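Activator of Hsp90 ATPase homologue 1/2-like C-terminal domain-containing protein (Nitrosomonas europaea, PDB 1XFS) is of unknown function but belongs to the AHA1 family of Bet v 1-like proteins, named after an activator of the Hsp90 ATPase. Local coordinates at residues A19-V22 with N23-W26; T158-E161 with E162-Q166. One frame throughout, in Å; residues are numbered along the deposited sequence.

Contact 1 of 2, residues A19-V22 with N23-W26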
loop_
_atom_site.group_PDB
_atom_site.type_symbol
_atom_site.label_atom_id
_atom_site.label_comp_id
_atom_site.label_asym_id
_atom_site.label_seq_id
_atom_site.Cartn_x
_atom_site.Cartn_y
_atom_site.Cartn_z
ATOM N N ALA A 19 -11.188 14.981 -24.212
ATOM C CA ALA A 19 -11.419 14.617 -25.607
ATOM C C ALA A 19 -10.171 13.965 -26.193
ATOM O O ALA A 19 -9.629 14.411 -27.207
ATOM C CB ALA A 19 -11.798 15.855 -26.409
ATOM N N VAL A 20 -9.733 12.897 -25.536
ATOM C CA VAL A 20 -8.555 12.147 -25.928
ATOM C C VAL A 20 -8.836 10.675 -25.639
ATOM O O VAL A 20 -9.519 10.350 -24.670
ATOM C CB VAL A 20 -7.325 12.606 -25.102
ATOM C CG1 VAL A 20 -6.136 11.705 -25.364
ATOM C CG2 VAL A 20 -6.990 14.050 -25.448
ATOM N N PRO A 21 -8.334 9.768 -26.492
ATOM C CA PRO A 21 -8.540 8.326 -26.308
ATOM C C PRO A 21 -7.878 7.815 -25.026
ATOM O O PRO A 21 -6.879 8.372 -24.572
ATOM C CB PRO A 21 -7.919 7.728 -27.570
ATOM C CG PRO A 21 -6.824 8.697 -27.877
ATOM C CD PRO A 21 -7.515 10.022 -27.689
ATOM N N VAL A 22 -8.434 6.749 -24.464
ATOM C CA VAL A 22 -7.937 6.179 -23.217
ATOM C C VAL A 22 -6.490 5.709 -23.270
ATOM O O VAL A 22 -5.767 5.802 -22.273
ATOM C CB VAL A 22 -8.830 5.002 -22.745
ATOM C CG1 VAL A 22 -8.681 3.807 -23.692
ATOM C CG2 VAL A 22 -8.470 4.612 -21.322
ATOM N N ASN A 23 -6.059 5.202 -24.421
ATOM C CA ASN A 23 -4.683 4.729 -24.547
ATOM C C ASN A 23 -3.702 5.882 -24.352
ATOM O O ASN A 23 -2.671 5.724 -23.699
ATOM C CB ASN A 23 -4.465 4.053 -25.911
ATOM C CG ASN A 23 -4.602 5.014 -27.076
ATOM O OD1 ASN A 23 -5.623 5.679 -27.236
ATOM N ND2 ASN A 23 -3.566 5.084 -27.904
ATOM N N LEU A 24 -4.030 7.047 -24.905
ATOM C CA LEU A 24 -3.160 8.211 -24.766
ATOM C C LEU A 24 -3.169 8.758 -23.346
ATOM O O LEU A 24 -2.125 9.127 -22.814
ATOM C CB LEU A 24 -3.575 9.312 -25.739
ATOM C CG LEU A 24 -3.334 9.020 -27.216
ATOM C CD1 LEU A 24 -3.757 10.236 -28.027
ATOM C CD2 LEU A 24 -1.863 8.700 -27.460
ATOM N N VAL A 25 -4.352 8.818 -22.740
ATOM C CA VAL A 25 -4.474 9.312 -21.377
ATOM C C VAL A 25 -3.634 8.435 -20.459
ATOM O O VAL A 25 -2.916 8.934 -19.583
ATOM C CB VAL A 25 -5.943 9.295 -20.899
ATOM C CG1 VAL A 25 -6.026 9.696 -19.427
ATOM C CG2 VAL A 25 -6.769 10.253 -21.750
ATOM N N TRP A 26 -3.708 7.127 -20.670
ATOM C CA TRP A 26 -2.939 6.209 -19.848
ATOM C C TRP A 26 -1.451 6.500 -19.958
ATOM O O TRP A 26 -0.746 6.477 -18.958
ATOM C CB TRP A 26 -3.219 4.763 -20.249
ATOM C CG TRP A 26 -2.489 3.768 -19.389
ATOM C CD1 TRP A 26 -1.405 3.019 -19.738
ATOM C CD2 TRP A 26 -2.803 3.414 -18.034
ATOM N NE1 TRP A 26 -1.023 2.211 -18.685
ATOM C CE2 TRP A 26 -1.869 2.434 -17.629
ATOM C CE3 TRP A 26 -3.789 3.826 -17.124
ATOM C CZ2 TRP A 26 -1.888 1.857 -16.351
ATOM C CZ3 TRP A 26 -3.809 3.248 -15.846
ATOM C CH2 TRP A 26 -2.864 2.276 -15.479
#

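Contact 2 of 2, residues T158-E161 with E162-Q166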
loop_
_atom_site.group_PDB
_atom_site.type_symbol
_atom_site.label_atom_id
_atom_site.label_comp_id
_atom_site.label_asym_id
_atom_site.label_seq_id
_atom_site.Cartn_x
_atom_site.Cartn_y
_atom_site.Cartn_z
ATOM N N THR A 158 -6.305 19.847 -16.852
ATOM C CA THR A 158 -6.416 20.709 -18.024
ATOM C C THR A 158 -5.090 20.702 -18.782
ATOM O O THR A 158 -5.066 20.661 -20.010
ATOM C CB THR A 158 -6.790 22.150 -17.618
ATOM O OG1 THR A 158 -8.100 22.148 -17.037
ATOM C CG2 THR A 158 -6.782 23.080 -18.831
ATOM N N GLN A 159 -3.985 20.728 -18.042
ATOM C CA GLN A 159 -2.662 20.699 -18.649
ATOM C C GLN A 159 -2.435 19.364 -19.346
ATOM O O GLN A 159 -1.793 19.292 -20.395
ATOM C CB GLN A 159 -1.590 20.925 -17.580
ATOM C CG GLN A 159 -1.672 22.305 -16.949
ATOM C CD GLN A 159 -0.701 22.510 -15.801
ATOM O OE1 GLN A 159 -0.590 23.613 -15.266
ATOM N NE2 GLN A 159 0.002 21.451 -15.413
ATOM N N LEU A 160 -2.966 18.299 -18.752
ATOM C CA LEU A 160 -2.825 16.966 -19.328
ATOM C C LEU A 160 -3.519 16.888 -20.685
ATOM O O LEU A 160 -2.920 16.464 -21.680
ATOM C CB LEU A 160 -3.428 15.918 -18.388
ATOM C CG LEU A 160 -3.502 14.481 -18.909
ATOM C CD1 LEU A 160 -2.111 13.996 -19.300
ATOM C CD2 LEU A 160 -4.095 13.575 -17.833
ATOM N N GLU A 161 -4.782 17.298 -20.726
ATOM C CA GLU A 161 -5.540 17.253 -21.968
ATOM C C GLU A 161 -4.860 18.096 -23.043
ATOM O O GLU A 161 -4.804 17.699 -24.205
ATOM C CB GLU A 161 -6.968 17.750 -21.742
ATOM C CG GLU A 161 -7.910 17.429 -22.897
ATOM C CD GLU A 161 -9.311 17.956 -22.679
ATOM O OE1 GLU A 161 -10.205 17.622 -23.485
ATOM O OE2 GLU A 161 -9.517 18.713 -21.705
ATOM N N GLU A 162 -4.338 19.252 -22.649
ATOM C CA GLU A 162 -3.662 20.139 -23.589
ATOM C C GLU A 162 -2.406 19.490 -24.166
ATOM O O GLU A 162 -2.113 19.619 -25.355
ATOM C CB GLU A 162 -3.291 21.453 -22.895
ATOM C CG GLU A 162 -2.530 22.430 -23.773
ATOM C CD GLU A 162 -2.138 23.691 -23.027
ATOM O OE1 GLU A 162 -1.332 23.598 -22.076
ATOM O OE2 GLU A 162 -2.641 24.775 -23.391
ATOM N N LEU A 163 -1.669 18.788 -23.312
ATOM C CA LEU A 163 -0.442 18.116 -23.714
ATOM C C LEU A 163 -0.681 16.984 -24.705
ATOM O O LEU A 163 -0.020 16.898 -25.743
ATOM C CB LEU A 163 0.271 17.558 -22.479
ATOM C CG LEU A 163 1.510 16.689 -22.722
ATOM C CD1 LEU A 163 2.633 17.541 -23.294
ATOM C CD2 LEU A 163 1.950 16.046 -21.409
ATOM N N LEU A 164 -1.628 16.112 -24.378
ATOM C CA LEU A 164 -1.940 14.965 -25.224
ATOM C C LEU A 164 -2.480 15.347 -26.595
ATOM O O LEU A 164 -2.242 14.644 -27.578
ATOM C CB LEU A 164 -2.928 14.048 -24.502
ATOM C CG LEU A 164 -2.383 13.446 -23.197
ATOM C CD1 LEU A 164 -3.458 12.595 -22.536
ATOM C CD2 LEU A 164 -1.143 12.608 -23.495
ATOM N N LYS A 165 -3.201 16.460 -26.669
ATOM C CA LYS A 165 -3.748 16.896 -27.948
ATOM C C LYS A 165 -2.670 17.359 -28.927
ATOM O O LYS A 165 -2.770 17.104 -30.127
ATOM C CB LYS A 165 -4.771 18.013 -27.735
ATOM C CG LYS A 165 -6.076 17.529 -27.129
ATOM C CD LYS A 165 -7.079 18.655 -26.999
ATOM C CE LYS A 165 -8.396 18.151 -26.440
ATOM N NZ LYS A 165 -9.360 19.268 -26.236
ATOM N N GLN A 166 -1.636 18.023 -28.420
ATOM C CA GLN A 166 -0.567 18.514 -29.284
ATOM C C GLN A 166 0.542 17.501 -29.541
ATOM O O GLN A 166 1.279 17.615 -30.520
ATOM C CB GLN A 166 0.027 19.796 -28.699
ATOM C CG GLN A 166 -0.974 20.937 -28.614
ATOM C CD GLN A 166 -1.650 21.220 -29.947
ATOM O OE1 GLN A 166 -0.994 21.585 -30.924
ATOM N NE2 GLN A 166 -2.969 21.048 -29.992
HETATM O O HOH W 1 -0.152 21.312 -20.883
#

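Contact 1 of 2, residues A19-V22 with N23-W26
With CG1 of Val20 anti to the backbone N (chi1 172°), this valine methyl meets Leu24 at the N-terminal end of helix 22-30, the first helix after strand 11-18 in this Bet v 1-like fold. Pro21 occupies the N-cap position, so the contact is the turn that leads from extended chain into helix. Val20 CG1 lies 3.5 Å from Leu24 CB, and the two side chains cross at about a right angle. The same methyl reaches CG2 of Val25 at 3.9 Å, so a single branch of Val20 touches two successive residues of the helix. Val20 and Val25 both also touch Leu164 of helix 149-167, which places this apolar cluster between the two helices.

The proline ring meets both Leu24 and Asn23 through its CG. Leu24 holds its own CG anti to the carbonyl carbon (chi1 -69°), which sends CD1 over the ring: Pro21 CG presses on Leu24 CD1 at 3.4 Å, tighter than usual for two carbons. Pro21 CG also lies 3.3 Å from Asn23 OD1. Pro21 CB comes nearer still to Asn23 OD1, at 3.1 Å.

The capping residue has no side-chain acceptor to offer the first turn, but its carbonyl begins the helical bonding. Val25 N donates to Pro21 O at 3.2 Å in a nearly straight bond (165°), lying in the carbonyl plane. Leu24 N also approaches Pro21 O at 3.2 Å, but bent enough to be only a weak second bond. Val22 and Trp26 both touch Leu120 of strand 115-122. The next helical bond joins their backbones: Trp26 N donates to Val22 O at 2.9 Å.

Contact 2 of 2, residues T158-E161 with E162-Q166
Near the C-terminal end of helix 149-167, the long helix of the Bet v 1-like fold, an i to i+4 salt bridge joins Glu161 to Lys165. Both chains run extended and side by side, pointing the same way. OE1 of Glu161 lies 3.3 Å from NZ of Lys165, a distance that makes the hydrogen bond within the bridge weak. Their aliphatic parts also meet, Glu161 CG lying 3.6 Å from Lys165 CE. The same OE1 accepts a hydrogen bond from the backbone N of Ala19. With an alanine here in place of Glu161, the Lys165 ammonium and the Ala19 N-H would both probably lose this shared acceptor, and the lysine end would be likelier to turn.

On the buried side, Leu160 CD1 packs against Leu164 CD1 at 3.8 Å, beside the backbone bond from Leu164 N to Leu160 O (3.0 Å). Leu160 and Leu163 also touch Trp38. The Glu162 chain runs extended, and chi3 65° turns its carboxylate so that OE1 meets a water; this water donates to Glu162 OE1 at 2.8 Å and to the backbone Gln159 O at 2.6 Å.

In the fold
From the N terminus, the chain leaves strand 11-18 and turns through contact 1 into helix 22-30; much later, after the sheet, it runs through contact 2 near the end of helix 149-167. Both contacts are local and close no long loop; they stand in series, neither nested nor crossed. They nevertheless meet in space, their centres about 10 Å apart. The bond between Ala19 and Glu161 ties the residue after the edge strand to the C-terminal helix, and next to it Val20 CG2 lies 4.0 Å from Lys165 CG. Elsewhere in the same interface, Leu164 CD1 packs on Val25 CA at 3.6 Å, joining the first helix to the last.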